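Local atomic coordinates of protein MJ1225 (Methanocaldococcus jannaschii, PDB entry 3KH5), a protein that is of unknown function but binds AMP and ADP, is built of CBS domains and is a putative archaeal homologue of the gamma subunit of AMP-activated protein kinase. Residues Glu92-Asn100 with Lys113-Asp123; Leu141-Asp151 with Ala236-Glu247. All coordinates share one frame; numbering follows the deposited sequence.

Contact 1. Residues Glu92-Asn100 with Lys113-Asp123; sequences ENVITLKEN and KNVGGAPIVND. With ADP (adenosine-5'-diphosphate), chain D.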
loop_
_atom_site.group_PDB
_atom_site.type_symbol
_atom_site.label_atom_id
_atom_site.label_comp_id
_atom_site.label_asym_id
_atom_site.label_seq_id
_atom_site.Cartn_x
_atom_site.Cartn_y
_atom_site.Cartn_z
ATOM N N GLU A 92 3.496 -15.626 0.936
ATOM C CA GLU A 92 4.743 -16.401 0.941
ATOM C C GLU A 92 5.346 -16.291 -0.469
ATOM O O GLU A 92 4.773 -15.590 -1.309
ATOM C CB GLU A 92 4.473 -17.851 1.364
ATOM C CG GLU A 92 3.679 -17.960 2.678
ATOM C CD GLU A 92 3.542 -19.386 3.184
ATOM O OE1 GLU A 92 2.406 -19.802 3.502
ATOM O OE2 GLU A 92 4.570 -20.095 3.265
ATOM N N ASN A 93 6.479 -16.928 -0.759
ATOM C CA ASN A 93 7.105 -16.736 -2.085
ATOM C C ASN A 93 7.387 -15.247 -2.326
ATOM O O ASN A 93 6.949 -14.668 -3.326
ATOM C CB ASN A 93 6.195 -17.294 -3.206
ATOM C CG ASN A 93 6.957 -17.572 -4.502
ATOM O OD1 ASN A 93 8.187 -17.485 -4.557
ATOM N ND2 ASN A 93 6.224 -17.925 -5.554
ATOM N N VAL A 94 8.107 -14.635 -1.392
ATOM C CA VAL A 94 8.345 -13.195 -1.401
ATOM C C VAL A 94 9.255 -12.813 -2.567
ATOM O O VAL A 94 10.195 -13.535 -2.893
ATOM C CB VAL A 94 8.951 -12.733 -0.043
ATOM C CG1 VAL A 94 9.165 -11.221 -0.002
ATOM C CG2 VAL A 94 8.064 -13.174 1.111
ATOM N N ILE A 95 8.958 -11.690 -3.209
ATOM C CA ILE A 95 9.882 -11.113 -4.170
ATOM C C ILE A 95 10.955 -10.338 -3.405
ATOM O O ILE A 95 10.663 -9.318 -2.766
ATOM C CB ILE A 95 9.160 -10.199 -5.176
ATOM C CG1 ILE A 95 8.228 -11.032 -6.062
ATOM C CG2 ILE A 95 10.171 -9.435 -6.035
ATOM C CD1 ILE A 95 7.285 -10.210 -6.907
ATOM N N THR A 96 12.193 -10.830 -3.465
ATOM C CA THR A 96 13.327 -10.182 -2.796
ATOM C C THR A 96 14.448 -9.784 -3.769
ATOM O O THR A 96 14.454 -10.204 -4.933
ATOM C CB THR A 96 13.941 -11.069 -1.665
ATOM O OG1 THR A 96 14.649 -12.176 -2.239
ATOM C CG2 THR A 96 12.876 -11.583 -0.696
ATOM N N LEU A 97 15.389 -8.974 -3.273
ATOM C CA LEU A 97 16.649 -8.678 -3.975
ATOM C C LEU A 97 17.872 -9.158 -3.177
ATOM O O LEU A 97 17.876 -9.122 -1.942
ATOM C CB LEU A 97 16.771 -7.180 -4.291
ATOM C CG LEU A 97 15.673 -6.489 -5.114
ATOM C CD1 LEU A 97 15.727 -4.990 -4.922
ATOM C CD2 LEU A 97 15.714 -6.850 -6.602
ATOM N N LYS A 98 18.895 -9.618 -3.900
ATOM C CA LYS A 98 20.169 -10.054 -3.310
ATOM C C LYS A 98 20.956 -8.834 -2.848
ATOM O O LYS A 98 20.795 -7.753 -3.419
ATOM C CB LYS A 98 20.987 -10.856 -4.332
ATOM C CG LYS A 98 20.359 -12.185 -4.751
ATOM C CD LYS A 98 20.381 -13.191 -3.606
ATOM C CE LYS A 98 19.362 -14.300 -3.815
ATOM N NZ LYS A 98 19.154 -15.092 -2.549
ATOM N N GLU A 99 21.800 -8.986 -1.825
ATOM C CA GLU A 99 22.522 -7.819 -1.278
ATOM C C GLU A 99 23.494 -7.152 -2.266
ATOM O O GLU A 99 23.948 -6.021 -2.038
ATOM C CB GLU A 99 23.179 -8.091 0.098
ATOM C CG GLU A 99 24.035 -9.358 0.221
ATOM C CD GLU A 99 24.680 -9.516 1.605
ATOM O OE1 GLU A 99 24.674 -8.545 2.400
ATOM O OE2 GLU A 99 25.205 -10.614 1.893
ATOM N N ASN A 100 23.788 -7.844 -3.368
ATOM C CA ASN A 100 24.618 -7.288 -4.438
ATOM C C ASN A 100 23.842 -6.822 -5.675
ATOM O O ASN A 100 24.435 -6.593 -6.732
ATOM C CB ASN A 100 25.738 -8.264 -4.841
ATOM C CG ASN A 100 25.216 -9.549 -5.474
ATOM O OD1 ASN A 100 24.543 -10.353 -4.824
ATOM N ND2 ASN A 100 25.539 -9.752 -6.748
ATOM N N LYS A 113 7.124 -6.677 -11.886
ATOM C CA LYS A 113 6.586 -7.629 -10.917
ATOM C C LYS A 113 5.520 -7.040 -9.984
ATOM O O LYS A 113 5.175 -7.665 -8.984
ATOM C CB LYS A 113 7.709 -8.282 -10.092
ATOM C CG LYS A 113 8.860 -8.894 -10.904
ATOM C CD LYS A 113 8.413 -10.037 -11.811
ATOM C CE LYS A 113 9.525 -10.399 -12.784
ATOM N NZ LYS A 113 9.140 -11.486 -13.728
ATOM N N ASN A 114 5.009 -5.850 -10.300
ATOM C CA ASN A 114 3.895 -5.249 -9.551
ATOM C C ASN A 114 4.074 -5.278 -8.024
ATOM O O ASN A 114 3.171 -5.672 -7.270
ATOM C CB ASN A 114 2.572 -5.910 -9.961
ATOM C CG ASN A 114 1.366 -5.034 -9.682
ATOM O OD1 ASN A 114 1.438 -3.807 -9.770
ATOM N ND2 ASN A 114 0.241 -5.665 -9.354
ATOM N N VAL A 115 5.264 -4.887 -7.584
ATOM C CA VAL A 115 5.569 -4.715 -6.170
ATOM C C VAL A 115 6.140 -3.310 -6.006
ATOM O O VAL A 115 6.733 -2.759 -6.943
ATOM C CB VAL A 115 6.556 -5.787 -5.647
ATOM C CG1 VAL A 115 5.831 -7.093 -5.354
ATOM C CG2 VAL A 115 7.716 -6.000 -6.622
ATOM N N GLY A 116 5.932 -2.713 -4.838
ATOM C CA GLY A 116 6.430 -1.371 -4.557
ATOM C C GLY A 116 7.580 -1.357 -3.569
ATOM O O GLY A 116 8.164 -0.307 -3.312
ATOM N N GLY A 117 7.900 -2.522 -3.012
ATOM C CA GLY A 117 8.949 -2.643 -1.996
ATOM C C GLY A 117 9.421 -4.080 -1.947
ATOM O O GLY A 117 8.625 -5.003 -2.133
ATOM N N ALA A 118 10.715 -4.275 -1.710
ATOM C CA ALA A 118 11.301 -5.616 -1.705
ATOM C C ALA A 118 12.362 -5.776 -0.622
ATOM O O ALA A 118 13.271 -4.946 -0.528
ATOM C CB ALA A 118 11.891 -5.943 -3.079
ATOM N N PRO A 119 12.252 -6.840 0.198
ATOM C CA PRO A 119 13.313 -7.157 1.147
ATOM C C PRO A 119 14.632 -7.405 0.417
ATOM O O PRO A 119 14.642 -7.993 -0.669
ATOM C CB PRO A 119 12.818 -8.452 1.803
ATOM C CG PRO A 119 11.341 -8.414 1.646
ATOM C CD PRO A 119 11.134 -7.797 0.296
ATOM N N ILE A 120 15.727 -6.922 0.991
ATOM C CA ILE A 120 17.052 -7.231 0.471
ATOM C C ILE A 120 17.618 -8.320 1.364
ATOM O O ILE A 120 17.651 -8.171 2.590
ATOM C CB ILE A 120 17.969 -5.992 0.449
ATOM C CG1 ILE A 120 17.426 -4.958 -0.544
ATOM C CG2 ILE A 120 19.396 -6.375 0.056
ATOM C CD1 ILE A 120 17.732 -3.519 -0.159
ATOM N N VAL A 121 18.030 -9.427 0.752
ATOM C CA VAL A 121 18.492 -10.590 1.506
ATOM C C VAL A 121 19.908 -11.001 1.125
ATOM O O VAL A 121 20.399 -10.669 0.042
ATOM C CB VAL A 121 17.547 -11.822 1.341
ATOM C CG1 VAL A 121 16.120 -11.480 1.753
ATOM C CG2 VAL A 121 17.584 -12.373 -0.090
ATOM N N ASN A 122 20.566 -11.728 2.026
ATOM C CA ASN A 122 21.861 -12.305 1.699
ATOM C C ASN A 122 21.691 -13.676 1.058
ATOM O O ASN A 122 20.580 -14.053 0.673
ATOM C CB ASN A 122 22.793 -12.336 2.923
ATOM C CG ASN A 122 22.288 -13.229 4.044
ATOM O OD1 ASN A 122 21.407 -14.070 3.853
ATOM N ND2 ASN A 122 22.859 -13.054 5.231
ATOM N N ASP A 123 22.789 -14.417 0.942
ATOM C CA ASP A 123 22.755 -15.715 0.276
ATOM C C ASP A 123 21.980 -16.782 1.059
ATOM O O ASP A 123 21.540 -17.776 0.474
ATOM C CB ASP A 123 24.167 -16.186 -0.104
ATOM C CG ASP A 123 24.638 -15.614 -1.447
ATOM O OD1 ASP A 123 23.846 -14.925 -2.130
ATOM O OD2 ASP A 123 25.805 -15.862 -1.823
HETATM P PB ADP D . 2.790 -2.923 -3.301
HETATM O O1B ADP D . 2.263 -2.678 -4.673
HETATM O O2B ADP D . 2.814 -1.554 -2.419
HETATM O O3B ADP D . 4.305 -3.490 -3.265
HETATM P PA ADP D . 0.691 -3.445 -1.771
HETATM O O1A ADP D . -0.650 -3.389 -2.395
HETATM O O2A ADP D . 0.722 -3.539 -0.143
HETATM O O3A ADP D . 1.978 -4.017 -2.496
HETATM O "O5'" ADP D . 0.424 -5.066 -1.616
HETATM C "C5'" ADP D . -0.259 -5.901 -2.602
HETATM C "C4'" ADP D . 0.044 -7.419 -2.400
HETATM O "O4'" ADP D . 1.423 -7.658 -2.829
HETATM C "C3'" ADP D . -0.068 -7.931 -0.948
HETATM O "O3'" ADP D . -0.665 -9.234 -0.962
HETATM C "C2'" ADP D . 1.391 -7.995 -0.486
HETATM O "O2'" ADP D . 1.600 -8.996 0.524
HETATM C "C1'" ADP D . 2.105 -8.382 -1.776
HETATM N N9 ADP D . 3.537 -7.961 -1.747
HETATM C C8 ADP D . 4.058 -6.767 -1.441
HETATM N N7 ADP D . 5.392 -6.827 -1.547
HETATM C C5 ADP D . 5.712 -8.061 -1.921
HETATM C C6 ADP D . 6.905 -8.720 -2.189
HETATM N N6 ADP D . 8.072 -8.091 -2.085
HETATM N N1 ADP D . 6.858 -10.013 -2.557
HETATM C C2 ADP D . 5.705 -10.664 -2.667
HETATM N N3 ADP D . 4.552 -10.063 -2.419
HETATM C C4 ADP D . 4.533 -8.774 -2.048
#
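With CG1 set beside the backbone N and opposite the carbonyl carbon (chi1 -67°), and with the chain extended from there (chi2 169°), Ile95 carries its CD1 across to Val115, where it lies 3.8 Å from Val115 CG1. That same Val115 CG1 lies over one face of the adenine of ADP, reaching ADP C5 at 3.6 Å. Val94 CG1 lies off the opposite face near N1 and also touches Pro119 CG, which places the base between the two segments' valines.

The backbone supplies the polar recognition. Ile95 N donates to ADP N1 over 2.8 Å, and ADP N6 returns a nearly straight bond (173° at the hydrogen) to Ile95 O. The second N6 bond goes to Gly117 O, at 3.1 Å. Gly116 N approaches the beta-phosphate oxygen O3B, but their separation is too short to be taken literally.

Beyond the nucleotide the segments become parallel strands, paired Leu97 with Ile120 and Lys98 with Val121. Both backbone polar atoms of Leu97 are bonded: its N donates to Pro119 O (2.9 Å), and its O accepts from Val121 N (2.7 Å); the Glu99 N to Val121 O bond that follows is weak. Helix 103-112 connects the two strands, making the beta-alpha-beta unit of a CBS domain, and Leu97 packs on its Ala106 and Thr109.

Two backbone carbonyls, one from each segment, thus share the exocyclic amine while a main-chain N-H reads N1. This donor-acceptor pattern fits adenine, whereas the 6-oxo group and protonated N1 of guanine would oppose it; because main-chain atoms do this, base recognition here probably depends little on polar side chains.

Contact 2. Residues Leu141-Asp151 with Ala236-Glu247; sequences LDKIDENEVID and AKEGDKLKKIAE
The N-terminal end of helix 242-252, in the fourth CBS repeat, is where the linker that follows helix 133-140 docks, and Glu148 O meets it by accepting from Leu242 N at 2.9 Å. That donor stands 36° out of the carbonyl plane. A water joins the same site: it donates to Glu148 O and Asp145 O and accepts from Lys243 N at 3.0 Å, so two N-H groups of the first helical turn are engaged by the linker, one directly and one through water.

Lys241 is the N-cap residue, and the linker passes it in a single bridge with Val149. One residue further along the linker, Ile150 N donates to Asp240 O (3.0 Å), a bond bent to 141° at the hydrogen. Both segments turn tightly here. The type I turn Asp145-Glu148 is braced by an Asx turn, in which Asp145 OD2 accepts from Asn147 N; in the type II turn Lys237-Asp240, Gly239 N points to Asp151 OD1 and takes its syn lone pair at 3.1 Å.

Ile150 fills the angle between turn and helix. Its CG1 sits between the backbone N and the carbonyl carbon (chi1 60°), which directs CD1 to Ala236 CB at 3.9 Å, while CG2 rests against Ile245 CG1 at 3.7 Å. At the other end, Leu141 CD1 and Ile144 CD1 both close on Ala246 CB, the former at 3.7 Å. Lys243, fully extended, runs past the carbonyls of Leu141 and Ile144 to a long salt bridge with Glu146 OE1.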
loop_
_atom_site.group_PDB
_atom_site.type_symbol
_atom_site.label_atom_id
_atom_site.label_comp_id
_atom_site.label_asym_id
_atom_site.label_seq_id
_atom_site.Cartn_x
_atom_site.Cartn_y
_atom_site.Cartn_z
ATOM N N LEU A 141 15.997 11.694 -7.833
ATOM C CA LEU A 141 15.145 12.859 -8.081
ATOM C C LEU A 141 15.850 13.952 -8.881
ATOM O O LEU A 141 15.282 14.496 -9.835
ATOM C CB LEU A 141 14.620 13.408 -6.749
ATOM C CG LEU A 141 13.646 14.590 -6.704
ATOM C CD1 LEU A 141 12.282 14.219 -7.266
ATOM C CD2 LEU A 141 13.519 15.097 -5.273
ATOM N N ASP A 142 17.090 14.259 -8.498
ATOM C CA ASP A 142 17.871 15.278 -9.194
ATOM C C ASP A 142 18.256 14.873 -10.630
ATOM O O ASP A 142 18.671 15.725 -11.421
ATOM C CB ASP A 142 19.101 15.698 -8.369
ATOM C CG ASP A 142 20.170 14.616 -8.299
ATOM O OD1 ASP A 142 20.203 13.734 -9.177
ATOM O OD2 ASP A 142 20.994 14.657 -7.360
ATOM N N LYS A 143 18.110 13.586 -10.962
ATOM C CA LYS A 143 18.431 13.092 -12.317
ATOM C C LYS A 143 17.264 13.159 -13.307
ATOM O O LYS A 143 17.439 12.848 -14.488
ATOM C CB LYS A 143 18.974 11.650 -12.283
ATOM C CG LYS A 143 20.072 11.391 -11.261
ATOM C CD LYS A 143 21.374 12.099 -11.620
ATOM C CE LYS A 143 22.379 12.036 -10.472
ATOM N NZ LYS A 143 22.886 10.655 -10.225
ATOM N N ILE A 144 16.081 13.548 -12.832
ATOM C CA ILE A 144 14.945 13.761 -13.727
ATOM C C ILE A 144 15.112 15.135 -14.362
ATOM O O ILE A 144 15.254 16.133 -13.648
ATOM C CB ILE A 144 13.587 13.707 -12.979
ATOM C CG1 ILE A 144 13.442 12.401 -12.185
ATOM C CG2 ILE A 144 12.427 13.870 -13.964
ATOM C CD1 ILE A 144 12.309 12.408 -11.164
ATOM N N ASP A 145 15.114 15.182 -15.697
ATOM C CA ASP A 145 15.160 16.450 -16.449
ATOM C C ASP A 145 14.001 17.331 -16.006
ATOM O O ASP A 145 12.867 16.861 -15.891
ATOM C CB ASP A 145 15.109 16.173 -17.966
ATOM C CG ASP A 145 14.807 17.423 -18.820
ATOM O OD1 ASP A 145 14.788 17.277 -20.062
ATOM O OD2 ASP A 145 14.587 18.537 -18.289
ATOM N N GLU A 146 14.292 18.606 -15.761
ATOM C CA GLU A 146 13.313 19.541 -15.197
ATOM C C GLU A 146 12.170 19.936 -16.130
ATOM O O GLU A 146 11.142 20.441 -15.674
ATOM C CB GLU A 146 14.012 20.798 -14.680
ATOM C CG GLU A 146 14.751 20.590 -13.376
ATOM C CD GLU A 146 14.653 21.790 -12.464
ATOM O OE1 GLU A 146 13.786 21.781 -11.564
ATOM O OE2 GLU A 146 15.430 22.750 -12.650
ATOM N N ASN A 147 12.349 19.706 -17.425
ATOM C CA ASN A 147 11.349 20.075 -18.421
ATOM C C ASN A 147 10.439 18.913 -18.807
ATOM O O ASN A 147 9.413 19.105 -19.467
ATOM C CB ASN A 147 12.035 20.675 -19.646
ATOM C CG ASN A 147 12.891 21.880 -19.294
ATOM O OD1 ASN A 147 12.413 22.841 -18.687
ATOM N ND2 ASN A 147 14.163 21.838 -19.677
ATOM N N GLU A 148 10.830 17.715 -18.383
ATOM C CA GLU A 148 10.047 16.506 -18.570
ATOM C C GLU A 148 8.634 16.678 -18.000
ATOM O O GLU A 148 8.467 17.163 -16.879
ATOM C CB GLU A 148 10.755 15.344 -17.871
ATOM C CG GLU A 148 11.024 14.148 -18.765
ATOM C CD GLU A 148 9.750 13.487 -19.262
ATOM O OE1 GLU A 148 9.841 12.709 -20.236
ATOM O OE2 GLU A 148 8.657 13.727 -18.683
ATOM N N VAL A 149 7.626 16.287 -18.777
ATOM C CA VAL A 149 6.225 16.458 -18.384
ATOM C C VAL A 149 5.609 15.110 -17.959
ATOM O O VAL A 149 6.128 14.053 -18.326
ATOM C CB VAL A 149 5.427 17.172 -19.515
ATOM C CG1 VAL A 149 4.814 16.177 -20.508
ATOM C CG2 VAL A 149 4.382 18.093 -18.938
ATOM N N ILE A 150 4.521 15.143 -17.185
ATOM C CA ILE A 150 3.938 13.906 -16.627
ATOM C C ILE A 150 3.066 13.127 -17.615
ATOM O O ILE A 150 2.799 11.941 -17.414
ATOM C CB ILE A 150 3.122 14.160 -15.318
ATOM C CG1 ILE A 150 1.954 15.128 -15.562
ATOM C CG2 ILE A 150 4.035 14.650 -14.202
ATOM C CD1 ILE A 150 0.810 15.007 -14.553
ATOM N N ASP A 151 2.642 13.806 -18.677
ATOM C CA ASP A 151 1.623 13.310 -19.614
ATOM C C ASP A 151 1.742 11.854 -20.088
ATOM O O ASP A 151 0.749 11.121 -20.066
ATOM C CB ASP A 151 1.514 14.260 -20.805
ATOM C CG ASP A 151 1.163 15.678 -20.387
ATOM O OD1 ASP A 151 1.359 16.036 -19.203
ATOM O OD2 ASP A 151 0.690 16.443 -21.250
ATOM N N ALA A 236 -2.530 16.179 -9.471
ATOM C CA ALA A 236 -1.676 16.683 -10.540
ATOM C C ALA A 236 -2.567 17.146 -11.690
ATOM O O ALA A 236 -3.782 16.934 -11.657
ATOM C CB ALA A 236 -0.701 15.606 -11.002
ATOM N N LYS A 237 -1.984 17.801 -12.686
ATOM C CA LYS A 237 -2.723 18.145 -13.899
ATOM C C LYS A 237 -1.801 18.020 -15.100
ATOM O O LYS A 237 -0.582 18.141 -14.964
ATOM C CB LYS A 237 -3.368 19.545 -13.812
ATOM C CG LYS A 237 -2.403 20.704 -13.534
ATOM C CD LYS A 237 -3.028 22.083 -13.799
ATOM C CE LYS A 237 -3.790 22.638 -12.593
ATOM N NZ LYS A 237 -5.263 22.309 -12.639
ATOM N N GLU A 238 -2.383 17.754 -16.267
ATOM C CA GLU A 238 -1.614 17.662 -17.501
ATOM C C GLU A 238 -0.774 18.919 -17.669
ATOM O O GLU A 238 -1.248 20.035 -17.405
ATOM C CB GLU A 238 -2.531 17.445 -18.707
ATOM C CG GLU A 238 -3.017 16.006 -18.845
ATOM C CD GLU A 238 -3.914 15.787 -20.049
ATOM O OE1 GLU A 238 -5.019 16.371 -20.090
ATOM O OE2 GLU A 238 -3.520 15.016 -20.949
ATOM N N GLY A 239 0.478 18.734 -18.075
ATOM C CA GLY A 239 1.400 19.852 -18.197
ATOM C C GLY A 239 2.388 19.984 -17.048
ATOM O O GLY A 239 3.430 20.624 -17.208
ATOM N N ASP A 240 2.071 19.394 -15.891
ATOM C CA ASP A 240 2.960 19.453 -14.718
ATOM C C ASP A 240 4.280 18.754 -14.994
ATOM O O ASP A 240 4.327 17.770 -15.734
ATOM C CB ASP A 240 2.322 18.788 -13.494
ATOM C CG ASP A 240 1.139 19.562 -12.947
ATOM O OD1 ASP A 240 0.947 20.737 -13.325
ATOM O OD2 ASP A 240 0.400 18.987 -12.121
ATOM N N LYS A 241 5.350 19.249 -14.374
ATOM C CA LYS A 241 6.670 18.652 -14.539
ATOM C C LYS A 241 6.782 17.373 -13.723
ATOM O O LYS A 241 6.305 17.311 -12.586
ATOM C CB LYS A 241 7.779 19.639 -14.150
ATOM C CG LYS A 241 7.844 20.919 -14.996
ATOM C CD LYS A 241 7.757 20.639 -16.501
ATOM C CE LYS A 241 8.262 21.813 -17.358
ATOM N NZ LYS A 241 7.761 23.184 -16.782
ATOM N N LEU A 242 7.410 16.356 -14.313
ATOM C CA LEU A 242 7.572 15.065 -13.653
ATOM C C LEU A 242 8.361 15.219 -12.366
ATOM O O LEU A 242 8.031 14.596 -11.355
ATOM C CB LEU A 242 8.260 14.048 -14.571
ATOM C CG LEU A 242 8.514 12.661 -13.957
ATOM C CD1 LEU A 242 7.203 11.952 -13.606
ATOM C CD2 LEU A 242 9.354 11.800 -14.883
ATOM N N LYS A 243 9.399 16.054 -12.411
ATOM C CA LYS A 243 10.247 16.284 -11.245
ATOM C C LYS A 243 9.488 16.940 -10.094
ATOM O O LYS A 243 9.708 16.580 -8.939
ATOM C CB LYS A 243 11.510 17.086 -11.597
ATOM C CG LYS A 243 12.472 17.273 -10.414
ATOM C CD LYS A 243 13.861 17.722 -10.856
ATOM C CE LYS A 243 14.586 18.408 -9.679
ATOM N NZ LYS A 243 15.938 18.890 -10.078
ATOM N N LYS A 244 8.607 17.892 -10.398
ATOM C CA LYS A 244 7.783 18.519 -9.363
ATOM C C LYS A 244 6.894 17.475 -8.686
ATOM O O LYS A 244 6.856 17.385 -7.454
ATOM C CB LYS A 244 6.945 19.668 -9.942
ATOM C CG LYS A 244 5.734 20.064 -9.080
ATOM C CD LYS A 244 4.904 21.149 -9.762
ATOM C CE LYS A 244 3.491 21.201 -9.183
ATOM N NZ LYS A 244 3.462 21.746 -7.795
ATOM N N ILE A 245 6.197 16.684 -9.503
ATOM C CA ILE A 245 5.323 15.625 -8.998
ATOM C C ILE A 245 6.093 14.589 -8.167
ATOM O O ILE A 245 5.699 14.298 -7.029
ATOM C CB ILE A 245 4.480 14.976 -10.134
ATOM C CG1 ILE A 245 3.514 16.004 -10.746
ATOM C CG2 ILE A 245 3.725 13.742 -9.639
ATOM C CD1 ILE A 245 2.683 16.813 -9.737
ATOM N N ALA A 246 7.193 14.066 -8.716
ATOM C CA ALA A 246 8.068 13.132 -7.992
ATOM C C ALA A 246 8.516 13.684 -6.638
ATOM O O ALA A 246 8.538 12.956 -5.641
ATOM C CB ALA A 246 9.278 12.760 -8.840
ATOM N N GLU A 247 8.864 14.969 -6.607
ATOM C CA GLU A 247 9.296 15.616 -5.370
ATOM C C GLU A 247 8.174 15.703 -4.332
ATOM O O GLU A 247 8.402 15.463 -3.145
ATOM C CB GLU A 247 9.858 17.005 -5.665
ATOM C CG GLU A 247 10.399 17.743 -4.445
ATOM C CD GLU A 247 11.004 19.087 -4.803
ATOM O OE1 GLU A 247 12.079 19.415 -4.259
ATOM O OE2 GLU A 247 10.417 19.812 -5.637
HETATM O O HOH W 1 10.412 17.415 -14.831
#

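Contact 1 and contact 2 follow one another along the chain, the first closing before the second opens, and they do not touch: their centres are 28 Å apart and their nearest atoms about 13 Å. Residues 92-100 and 113-123 supply six residues of an ADP pocket, and the side chain of Val115 is also about 8 Å from a second bound ADP. Contact 2 lies nearer the periphery, its centre 23 Å from that of the chain against 16 Å for contact 1. It ties the chain after helix 133-140 to the start of helix 242-252, in the fourth CBS repeat, with the Ala236 side chain about 9 Å from a bound AMP.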